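Local structure of VMB-1 (Vibrio alginolyticus, 6JV4) at residues A78-F83 with T101-L106; T107-K112 with H144-I149; F138-G143 with Q189-R194; K166-K171 with L214-A219. The protein is a subclass B1 metallo-beta-lactamase that probably hydrolyses beta-lactam antibiotics to substituted beta-amino acids, using bound zinc ions. All blocks are in the same frame, centred on the assembly; numbering follows the deposited sequence.

In the fold
Interactions 1 and 2 form one continuous patch, with centres about 8 Å apart, and both reach the same zinc ion: His82 comes from the first, His144 from the second, and His84 completes the trio of protein ligands. Thr81 O and Ile149 N, 3.0 Å apart, join their backbones. Interaction 3 lies about 15 Å from interaction 2, centre to centre, yet touches it where Tyr139 OH meets Glu146 O at 2.6 Å. Interaction 4, about 24 Å from interaction 1 between centres, meets interaction 3 through the helix pair 184-194 and 212-226, with Gln189 OE1 and Gln218 NE2 2.9 Å apart. Its Lys166 side chain approaches the metal site, about 6 Å from a zinc ion.

Interaction 1. Residues A78-F83 with T101-L106; sequences AVVTHF and TYATSL. With ZN (zinc ion), chain E.
Ala78 O is approached by two donors of the neighbouring strand: Tyr102 N gives it a hydrogen bond of 2.8 Å, with 145° at the hydrogen, and Thr101 CA adds a CA-H...O contact at 3.3 Å. The same oxygen sits in the plane of the Tyr102 ring, at its edge, 3.6 Å from Tyr102 CD2. One step on, the pattern repeats with the roles exchanged. Tyr102 O accepts from Val80 N at 3.1 Å and 163°, while Val79 CA supports it with a weaker C-H contact. These bonds set the parallel pairing Ala78 with Thr101 and Val79 with Tyr102. Val79 CG2, anti to its own N, reaches Tyr102 CB at 4.1 Å, the two side chains crossing at about a right angle. Val80 CG2 meets Ala103 CB at 3.8 Å. Where the strands part, a water takes over, donating to Val80 O and accepting from Thr104 N. Three residues beyond Val79, His82 binds zinc through NE2. The parallel strands 74-79 and 100-104, joined through helix 91-96, form a beta-alpha-beta crossover; Leu94 of that helix packs on Ala78 and Thr101, and Ile91 on Val80, while strand 121-123 continues the sheet beyond Tyr102.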
# COMPACT_ATOMS: atom_id res chain seq x y z
N ALA A 78 -0.26 7.70 -9.13
CA ALA A 78 0.06 6.73 -8.08
C ALA A 78 -0.43 7.30 -6.77
O ALA A 78 -0.38 8.54 -6.56
CB ALA A 78 1.54 6.48 -8.04
N VAL A 79 -0.83 6.42 -5.86
CA VAL A 79 -1.11 6.78 -4.46
C VAL A 79 -0.14 5.99 -3.58
O VAL A 79 0.16 4.81 -3.89
CB VAL A 79 -2.57 6.53 -4.04
CG1 VAL A 79 -2.96 5.06 -4.14
CG2 VAL A 79 -2.86 7.06 -2.65
N VAL A 80 0.41 6.64 -2.57
CA VAL A 80 1.35 5.97 -1.63
C VAL A 80 0.64 5.82 -0.30
O VAL A 80 -0.08 6.76 0.12
CB VAL A 80 2.69 6.72 -1.51
CG1 VAL A 80 3.34 6.88 -2.87
CG2 VAL A 80 2.58 8.04 -0.81
N THR A 81 0.75 4.65 0.32
CA THR A 81 -0.13 4.30 1.45
C THR A 81 0.53 4.61 2.78
O THR A 81 -0.21 4.52 3.79
CB THR A 81 -0.68 2.89 1.31
OG1 THR A 81 0.37 1.93 1.29
CG2 THR A 81 -1.56 2.81 0.07
N HIS A 82 1.84 4.86 2.82
CA HIS A 82 2.46 5.46 4.02
C HIS A 82 3.83 6.01 3.67
O HIS A 82 4.23 5.88 2.53
CB HIS A 82 2.49 4.55 5.23
CG HIS A 82 3.43 3.42 5.22
ND1 HIS A 82 3.24 2.33 4.43
CD2 HIS A 82 4.53 3.16 5.98
CE1 HIS A 82 4.18 1.42 4.69
NE2 HIS A 82 5.02 1.94 5.61
N PHE A 83 4.44 6.73 4.61
CA PHE A 83 5.63 7.55 4.27
C PHE A 83 6.90 6.71 4.15
O PHE A 83 7.90 7.26 3.65
CB PHE A 83 5.82 8.68 5.29
CG PHE A 83 6.43 8.28 6.60
CD1 PHE A 83 5.67 7.67 7.57
CD2 PHE A 83 7.78 8.55 6.87
CE1 PHE A 83 6.21 7.34 8.81
CE2 PHE A 83 8.31 8.20 8.10
CZ PHE A 83 7.53 7.65 9.08
N THR A 101 1.29 12.10 -8.17
CA THR A 101 1.44 11.31 -6.93
C THR A 101 0.48 11.84 -5.91
O THR A 101 0.41 13.06 -5.68
CB THR A 101 2.89 11.30 -6.45
OG1 THR A 101 3.36 12.64 -6.31
CG2 THR A 101 3.80 10.53 -7.38
N TYR A 102 -0.19 10.94 -5.22
CA TYR A 102 -1.18 11.31 -4.19
C TYR A 102 -0.74 10.77 -2.84
O TYR A 102 -0.29 9.63 -2.78
CB TYR A 102 -2.53 10.69 -4.50
CG TYR A 102 -3.27 11.38 -5.62
CD1 TYR A 102 -4.20 12.37 -5.35
CD2 TYR A 102 -2.95 11.10 -6.92
CE1 TYR A 102 -4.85 13.03 -6.39
CE2 TYR A 102 -3.60 11.74 -7.97
CZ TYR A 102 -4.56 12.70 -7.69
OH TYR A 102 -5.19 13.29 -8.74
N ALA A 103 -0.83 11.61 -1.82
CA ALA A 103 -0.53 11.22 -0.43
C ALA A 103 -1.42 12.04 0.46
O ALA A 103 -1.75 13.20 0.07
CB ALA A 103 0.93 11.41 -0.09
N THR A 104 -1.74 11.54 1.64
CA THR A 104 -2.50 12.36 2.59
C THR A 104 -1.61 13.47 3.15
O THR A 104 -0.36 13.41 3.08
CB THR A 104 -3.12 11.57 3.74
OG1 THR A 104 -2.04 11.21 4.61
CG2 THR A 104 -3.90 10.36 3.31
N SER A 105 -2.28 14.45 3.74
CA SER A 105 -1.63 15.55 4.50
C SER A 105 -0.71 14.98 5.58
O SER A 105 0.35 15.59 5.87
CB SER A 105 -2.68 16.50 5.08
OG SER A 105 -3.60 15.83 5.92
N LEU A 106 -1.12 13.91 6.25
CA LEU A 106 -0.27 13.29 7.28
C LEU A 106 0.94 12.63 6.62
O LEU A 106 2.07 12.73 7.20
CB LEU A 106 -1.05 12.25 8.09
CG LEU A 106 -2.13 12.73 9.04
CD1 LEU A 106 -2.83 11.54 9.69
CD2 LEU A 106 -1.51 13.66 10.10
ZN ZN E . 6.31 0.92 6.95
O HOH W 1 -0.89 8.79 2.00

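Interaction 2. Residues T107-K112 with H144-I149; sequences TNKLLK and HTEDNI. With ZN (zinc ion), chain E.
Asp147 holds its CG between its backbone N and carbonyl carbon (chi1 63°), which brings the carboxylate up to Thr107, whose OG1 lies beside its own backbone N. Thr107 OG1 donates to Asp147 OD2 at 2.6 Å, using the anti lone pair of that oxygen, and the two side chains cross at about a right angle. The other oxygen is held too: Thr145 OG1 donates to Asp147 OD1 at 2.7 Å, arriving from above the carboxylate plane. With a hydroxyl on each oxygen, rotation of the carboxylate is restrained, and both donors would favour its charged form. In the alpha-beta/beta-alpha fold of metallo-beta-lactamases, these bonds tie helix 105-113, which follows a strand of the first sheet, to the loop between strands 135-138 and 150-153 of the second. Within that loop His144 binds a zinc ion through NE2 at 2.0 Å. Thr104 OG1 caps the helix start by bonding Thr107 N. Two residues further along the helix from Thr107, Lys109 forms a salt bridge. It bends at chi3 (75°) to set NZ 2.7 Å from Glu146 OE2, on its syn side but 27° out of the carboxylate plane, while Glu146 stretches out to meet it crosswise. A water donates to Glu146 OE1 and receives only a weak bond from Lys109 NZ. Between the two acidic groups sits Leu110, its CD1 3.8 Å from both Glu146 OE1 and Asp147 OD1. The side chains of Glu146 and Asp147 also pack against Leu106 of the same helix.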
# COMPACT_ATOMS: atom_id res chain seq x y z
N THR A 107 0.77 11.92 5.52
CA THR A 107 1.94 11.29 4.87
C THR A 107 2.93 12.42 4.48
O THR A 107 4.16 12.27 4.67
CB THR A 107 1.51 10.41 3.70
OG1 THR A 107 0.72 9.34 4.21
CG2 THR A 107 2.71 9.93 2.92
N ASN A 108 2.44 13.50 3.87
CA ASN A 108 3.34 14.57 3.38
C ASN A 108 4.01 15.26 4.56
O ASN A 108 5.22 15.58 4.45
CB ASN A 108 2.61 15.55 2.47
CG ASN A 108 2.40 14.97 1.09
OD1 ASN A 108 3.21 14.18 0.58
ND2 ASN A 108 1.30 15.38 0.46
N LYS A 109 3.32 15.40 5.70
CA LYS A 109 3.95 15.89 6.95
C LYS A 109 5.19 15.04 7.24
O LYS A 109 6.28 15.62 7.57
CB LYS A 109 2.99 15.90 8.13
CG LYS A 109 3.66 16.23 9.46
CD LYS A 109 2.74 16.19 10.61
CE LYS A 109 2.37 14.78 11.07
NZ LYS A 109 1.45 14.82 12.23
N LEU A 110 5.03 13.72 7.21
CA LEU A 110 6.11 12.80 7.63
C LEU A 110 7.19 12.69 6.56
O LEU A 110 8.38 12.62 6.94
CB LEU A 110 5.50 11.46 8.02
CG LEU A 110 4.60 11.57 9.24
CD1 LEU A 110 3.89 10.27 9.56
CD2 LEU A 110 5.39 12.02 10.44
N LEU A 111 6.84 12.82 5.28
CA LEU A 111 7.90 12.88 4.24
C LEU A 111 8.70 14.16 4.48
O LEU A 111 9.96 14.10 4.45
CB LEU A 111 7.26 12.84 2.86
CG LEU A 111 6.65 11.51 2.45
CD1 LEU A 111 5.79 11.71 1.21
CD2 LEU A 111 7.69 10.44 2.20
N LYS A 112 8.01 15.27 4.72
CA LYS A 112 8.68 16.60 4.86
C LYS A 112 9.59 16.55 6.10
O LYS A 112 10.72 17.10 6.04
CB LYS A 112 7.65 17.71 4.95
CG LYS A 112 8.24 19.11 5.00
CD LYS A 112 7.17 20.18 5.05
CE LYS A 112 7.60 21.40 5.86
NZ LYS A 112 8.87 21.95 5.35
N HIS A 144 0.41 0.81 11.93
CA HIS A 144 1.82 0.62 11.52
C HIS A 144 2.57 1.96 11.55
O HIS A 144 3.75 2.01 11.99
CB HIS A 144 1.85 -0.03 10.16
CG HIS A 144 3.22 -0.04 9.56
ND1 HIS A 144 4.22 -0.84 10.06
CD2 HIS A 144 3.76 0.68 8.56
CE1 HIS A 144 5.30 -0.65 9.32
NE2 HIS A 144 5.06 0.25 8.40
N THR A 145 1.91 3.01 11.06
CA THR A 145 2.40 4.38 11.14
C THR A 145 1.20 5.28 11.46
O THR A 145 0.05 4.84 11.38
CB THR A 145 3.12 4.85 9.88
OG1 THR A 145 2.17 4.68 8.82
CG2 THR A 145 4.39 4.10 9.57
N GLU A 146 1.49 6.52 11.77
CA GLU A 146 0.46 7.53 12.06
C GLU A 146 -0.41 7.71 10.81
O GLU A 146 -1.63 8.00 10.97
CB GLU A 146 1.21 8.83 12.38
CG GLU A 146 0.35 10.03 12.57
CD GLU A 146 1.14 11.33 12.77
OE1 GLU A 146 2.40 11.31 12.87
OE2 GLU A 146 0.47 12.36 12.93
N ASP A 147 0.23 7.67 9.62
CA ASP A 147 -0.37 8.12 8.34
C ASP A 147 -0.99 7.00 7.50
O ASP A 147 -1.59 7.32 6.47
CB ASP A 147 0.66 8.87 7.50
CG ASP A 147 1.83 7.99 7.10
OD1 ASP A 147 2.28 7.22 7.96
OD2 ASP A 147 2.26 8.10 5.96
N ASN A 148 -0.87 5.74 7.89
CA ASN A 148 -1.18 4.61 6.99
C ASN A 148 -2.63 4.72 6.47
O ASN A 148 -3.56 4.97 7.29
CB ASN A 148 -0.86 3.25 7.62
CG ASN A 148 -1.43 2.98 9.00
OD1 ASN A 148 -2.48 3.58 9.41
ND2 ASN A 148 -0.76 2.14 9.72
N ILE A 149 -2.83 4.52 5.17
CA ILE A 149 -4.18 4.42 4.55
C ILE A 149 -4.36 3.05 3.93
O ILE A 149 -3.39 2.35 3.61
CB ILE A 149 -4.36 5.53 3.49
CG1 ILE A 149 -3.24 5.56 2.47
CG2 ILE A 149 -4.51 6.88 4.17
CD1 ILE A 149 -3.53 6.40 1.23
ZN ZN E . 6.31 0.92 6.95
O HOH W 2 3.74 13.18 14.19

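Interaction 3. Residues F138-G143 with Q189-R194; sequences FYPGAG and QKVINR
Lys190 meets the loop first. Its extended chain passes Pro140 O, with Lys190 CD 3.4 Å from that oxygen, and its CB lies near the plane of the Phe138 ring, at the edge. The ammonium end reaches the carbonyl through a water, which accepts from Lys190 NZ at 3.1 Å and donates to Pro140 O at 3.2 Å, so the polar link is indirect. Val191 comes next, pressing the branch that stands beside its backbone N, CG2, onto the proline: Val191 CG2 and Pro140 CB are 3.5 Å apart, tighter than usual carbon contact, and the two side chains lie alongside each other, pointing the same way. The same methyl touches the Phe138 edge at CE2, 4.2 Å away. Phe138 ends strand 135-138 in the second sheet of the metallo-beta-lactamase sandwich, and the contact seats helix 184-194 against the strand end and the loop leading toward the zinc ligand His144. From the helix, Val191 and Ile192 also pack on Leu214 of helix 212-226. Arg194, the last residue, runs extended from CG to NE and lays its CD over the Phe138 ring, 3.5 Å from the centroid and 2° off the normal, a CH-pi contact. The guanidinium continues flat above the ring, planes 5° apart, but slides toward the rim: Arg194 CZ is 4.4 Å from the Phe138 centroid and 33° off its normal, an off-centre cation-pi stack. On the opposite ring face lies Pro140 N, 4.0 Å above the plane and also toward the rim. Thr127 of strand 127-129 touches both Phe138 and Arg194.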
# COMPACT_ATOMS: atom_id res chain seq x y z
N PHE A 138 -9.20 5.13 2.22
CA PHE A 138 -9.79 5.28 3.56
C PHE A 138 -8.66 5.41 4.58
O PHE A 138 -7.78 4.55 4.60
CB PHE A 138 -10.69 4.12 3.94
CG PHE A 138 -11.25 4.19 5.33
CD1 PHE A 138 -12.10 5.22 5.72
CD2 PHE A 138 -11.00 3.21 6.26
CE1 PHE A 138 -12.65 5.26 7.00
CE2 PHE A 138 -11.58 3.21 7.52
CZ PHE A 138 -12.40 4.26 7.90
N TYR A 139 -8.69 6.46 5.39
CA TYR A 139 -7.77 6.60 6.54
C TYR A 139 -8.45 6.06 7.79
O TYR A 139 -9.39 6.71 8.31
CB TYR A 139 -7.41 8.06 6.78
CG TYR A 139 -6.49 8.21 7.97
CD1 TYR A 139 -5.27 7.56 8.04
CD2 TYR A 139 -6.87 9.00 9.04
CE1 TYR A 139 -4.43 7.71 9.14
CE2 TYR A 139 -6.07 9.12 10.16
CZ TYR A 139 -4.84 8.48 10.23
OH TYR A 139 -4.08 8.62 11.38
N PRO A 140 -7.97 4.93 8.36
CA PRO A 140 -8.64 4.31 9.51
C PRO A 140 -8.17 4.83 10.88
O PRO A 140 -8.72 4.47 11.90
CB PRO A 140 -8.23 2.84 9.28
CG PRO A 140 -6.82 2.94 8.81
CD PRO A 140 -6.88 4.09 7.84
N GLY A 141 -7.09 5.62 10.88
CA GLY A 141 -6.37 5.98 12.09
C GLY A 141 -4.99 5.35 12.12
O GLY A 141 -4.63 4.56 11.23
N ALA A 142 -4.23 5.65 13.17
CA ALA A 142 -2.83 5.15 13.27
C ALA A 142 -2.77 3.64 13.46
O ALA A 142 -3.70 3.03 14.09
CB ALA A 142 -2.18 5.90 14.40
N GLY A 143 -1.69 3.03 12.98
CA GLY A 143 -1.39 1.62 13.27
C GLY A 143 0.08 1.37 13.06
O GLY A 143 0.90 1.73 13.92
N GLN A 189 -10.51 -2.10 13.68
CA GLN A 189 -11.96 -2.34 13.80
C GLN A 189 -12.71 -1.46 12.81
O GLN A 189 -13.73 -1.92 12.26
CB GLN A 189 -12.47 -2.15 15.22
CG GLN A 189 -13.87 -2.72 15.39
CD GLN A 189 -13.89 -4.22 15.24
OE1 GLN A 189 -13.03 -4.92 15.77
NE2 GLN A 189 -14.91 -4.73 14.57
N LYS A 190 -12.26 -0.21 12.57
CA LYS A 190 -12.93 0.66 11.57
C LYS A 190 -12.89 -0.01 10.20
O LYS A 190 -13.90 0.01 9.47
CB LYS A 190 -12.29 2.05 11.57
CG LYS A 190 -12.52 2.77 12.89
CD LYS A 190 -11.97 4.16 12.87
CE LYS A 190 -12.14 4.83 14.21
NZ LYS A 190 -11.14 5.91 14.31
N VAL A 191 -11.75 -0.60 9.84
CA VAL A 191 -11.58 -1.27 8.53
C VAL A 191 -12.47 -2.51 8.50
O VAL A 191 -13.10 -2.74 7.50
CB VAL A 191 -10.10 -1.57 8.26
CG1 VAL A 191 -9.92 -2.37 6.98
CG2 VAL A 191 -9.33 -0.27 8.20
N ILE A 192 -12.42 -3.31 9.54
CA ILE A 192 -13.28 -4.53 9.64
C ILE A 192 -14.75 -4.13 9.43
O ILE A 192 -15.47 -4.82 8.74
CB ILE A 192 -13.04 -5.21 10.97
CG1 ILE A 192 -11.67 -5.88 11.00
CG2 ILE A 192 -14.14 -6.21 11.28
CD1 ILE A 192 -11.21 -6.29 12.37
N ASN A 193 -15.20 -3.09 10.11
CA ASN A 193 -16.63 -2.69 10.05
C ASN A 193 -16.97 -2.16 8.67
O ASN A 193 -18.12 -2.33 8.17
CB ASN A 193 -16.89 -1.64 11.13
CG ASN A 193 -16.89 -2.20 12.53
OD1 ASN A 193 -16.86 -3.41 12.73
ND2 ASN A 193 -16.88 -1.33 13.50
N ARG A 194 -16.04 -1.49 8.03
CA ARG A 194 -16.29 -0.81 6.73
C ARG A 194 -16.32 -1.79 5.57
O ARG A 194 -17.04 -1.52 4.59
CB ARG A 194 -15.26 0.30 6.53
CG ARG A 194 -15.52 1.19 5.33
CD ARG A 194 -14.54 2.35 5.32
NE ARG A 194 -14.70 3.23 4.18
CZ ARG A 194 -15.51 4.27 4.17
NH1 ARG A 194 -16.25 4.55 5.24
NH2 ARG A 194 -15.57 5.05 3.10
O HOH W 3 -8.32 4.98 15.06

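Interaction 4. Residues K166-K171 with L214-A219; sequences KSLKNK and LKHTQA
His216 reaches from the helix across the turn Ser167 to Asn170, and most of its side chain packs against that turn. CB meets a leucine methyl, with His216 CB 3.7 Å from Leu168 CD1, and CG lies near the same methyl. CD2 comes next, 3.3 Å from Ser167 O, which sits at the ring edge. At the tip, His216 NE2 donates to Asn170 O at 2.7 Å, with 162° at the hydrogen; the acceptor is only 1° out of the ring plane and the nitrogen lies in the carbonyl plane, so the bond favours this rotation of the ring. Leu168 O stands 3.0 Å above one ring face, toward the rim, but its angle to NE2 is too poor for a hydrogen bond. Holding CG anti to the backbone N (chi1 -179°) is what sends the imidazole outward to this type I beta turn. Beside it, Thr217 OG1 accepts from Lys166 N at 2.8 Å and is also bonded to Leu213 O within its own helix. The Lys166 chain bends at chi2 and chi3 and leads away from the helix, its NZ bonding Leu173 O. The loop after strand 158-162 is thereby attached to helix 212-226, whose Thr217 also packs on Trp184 and Met188 of helix 184-194.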
# COMPACT_ATOMS: atom_id res chain seq x y z
N LYS A 166 -0.93 -7.11 8.46
CA LYS A 166 0.11 -8.17 8.44
C LYS A 166 -0.46 -9.40 7.73
O LYS A 166 -1.67 -9.59 7.65
CB LYS A 166 0.51 -8.52 9.88
CG LYS A 166 0.94 -7.35 10.74
CD LYS A 166 2.07 -6.53 10.14
CE LYS A 166 3.41 -7.23 10.06
NZ LYS A 166 4.48 -6.30 9.62
N SER A 167 0.43 -10.27 7.30
CA SER A 167 0.01 -11.54 6.69
C SER A 167 -0.48 -12.46 7.80
O SER A 167 -0.14 -12.30 8.97
CB SER A 167 1.11 -12.18 5.89
OG SER A 167 2.09 -12.71 6.78
N LEU A 168 -1.22 -13.48 7.41
CA LEU A 168 -1.78 -14.43 8.37
C LEU A 168 -0.69 -15.16 9.15
O LEU A 168 -0.91 -15.45 10.36
CB LEU A 168 -2.72 -15.38 7.63
CG LEU A 168 -3.57 -16.23 8.54
CD1 LEU A 168 -4.47 -15.34 9.41
CD2 LEU A 168 -4.42 -17.15 7.66
N LYS A 169 0.42 -15.50 8.48
CA LYS A 169 1.52 -16.29 9.11
C LYS A 169 2.42 -15.41 9.97
O LYS A 169 3.18 -15.98 10.79
CB LYS A 169 2.33 -17.01 8.03
CG LYS A 169 1.55 -18.11 7.34
CD LYS A 169 2.39 -18.86 6.31
CE LYS A 169 1.69 -20.14 5.89
NZ LYS A 169 2.63 -21.06 5.23
N ASN A 170 2.28 -14.09 9.90
CA ASN A 170 3.11 -13.19 10.75
C ASN A 170 2.87 -13.48 12.22
O ASN A 170 1.70 -13.54 12.65
CB ASN A 170 2.85 -11.70 10.54
CG ASN A 170 3.70 -11.13 9.45
OD1 ASN A 170 3.42 -11.36 8.30
ND2 ASN A 170 4.74 -10.40 9.78
N LYS A 171 3.95 -13.59 13.00
CA LYS A 171 3.87 -13.81 14.46
C LYS A 171 4.08 -12.50 15.21
O LYS A 171 3.87 -12.52 16.41
CB LYS A 171 4.92 -14.84 14.88
CG LYS A 171 4.69 -16.21 14.24
CD LYS A 171 3.34 -16.80 14.67
CE LYS A 171 3.16 -18.24 14.24
NZ LYS A 171 3.25 -18.37 12.76
N LEU A 214 -7.25 -9.17 8.63
CA LEU A 214 -7.59 -7.99 9.45
C LEU A 214 -7.70 -8.41 10.92
O LEU A 214 -7.22 -7.70 11.80
CB LEU A 214 -8.91 -7.39 8.98
CG LEU A 214 -9.01 -6.96 7.52
CD1 LEU A 214 -10.38 -6.37 7.30
CD2 LEU A 214 -7.89 -6.02 7.11
N LYS A 215 -8.42 -9.50 11.16
CA LYS A 215 -8.66 -10.02 12.54
C LYS A 215 -7.32 -10.46 13.14
O LYS A 215 -7.11 -10.23 14.35
CB LYS A 215 -9.66 -11.17 12.51
CG LYS A 215 -11.11 -10.77 12.29
CD LYS A 215 -11.34 -10.06 10.97
CE LYS A 215 -12.79 -9.66 10.76
NZ LYS A 215 -13.65 -10.83 10.48
N HIS A 216 -6.47 -11.09 12.33
CA HIS A 216 -5.15 -11.56 12.80
C HIS A 216 -4.32 -10.36 13.24
O HIS A 216 -3.70 -10.41 14.30
CB HIS A 216 -4.47 -12.39 11.70
CG HIS A 216 -3.14 -12.90 12.13
ND1 HIS A 216 -2.98 -13.73 13.27
CD2 HIS A 216 -1.90 -12.58 11.72
CE1 HIS A 216 -1.68 -13.99 13.42
NE2 HIS A 216 -1.01 -13.28 12.49
N THR A 217 -4.23 -9.35 12.39
CA THR A 217 -3.45 -8.13 12.68
C THR A 217 -3.98 -7.45 13.95
O THR A 217 -3.17 -7.03 14.82
CB THR A 217 -3.47 -7.16 11.50
OG1 THR A 217 -2.84 -7.87 10.43
CG2 THR A 217 -2.72 -5.89 11.83
N GLN A 218 -5.29 -7.37 14.13
CA GLN A 218 -5.89 -6.76 15.34
C GLN A 218 -5.40 -7.53 16.57
O GLN A 218 -4.96 -6.92 17.53
CB GLN A 218 -7.41 -6.76 15.20
CG GLN A 218 -8.12 -6.09 16.35
CD GLN A 218 -9.60 -6.08 16.09
OE1 GLN A 218 -10.21 -7.17 15.97
NE2 GLN A 218 -10.16 -4.89 15.94
N ALA A 219 -5.40 -8.87 16.48
CA ALA A 219 -4.97 -9.73 17.62
C ALA A 219 -3.47 -9.56 17.87
O ALA A 219 -3.04 -9.50 19.07
CB ALA A 219 -5.35 -11.18 17.39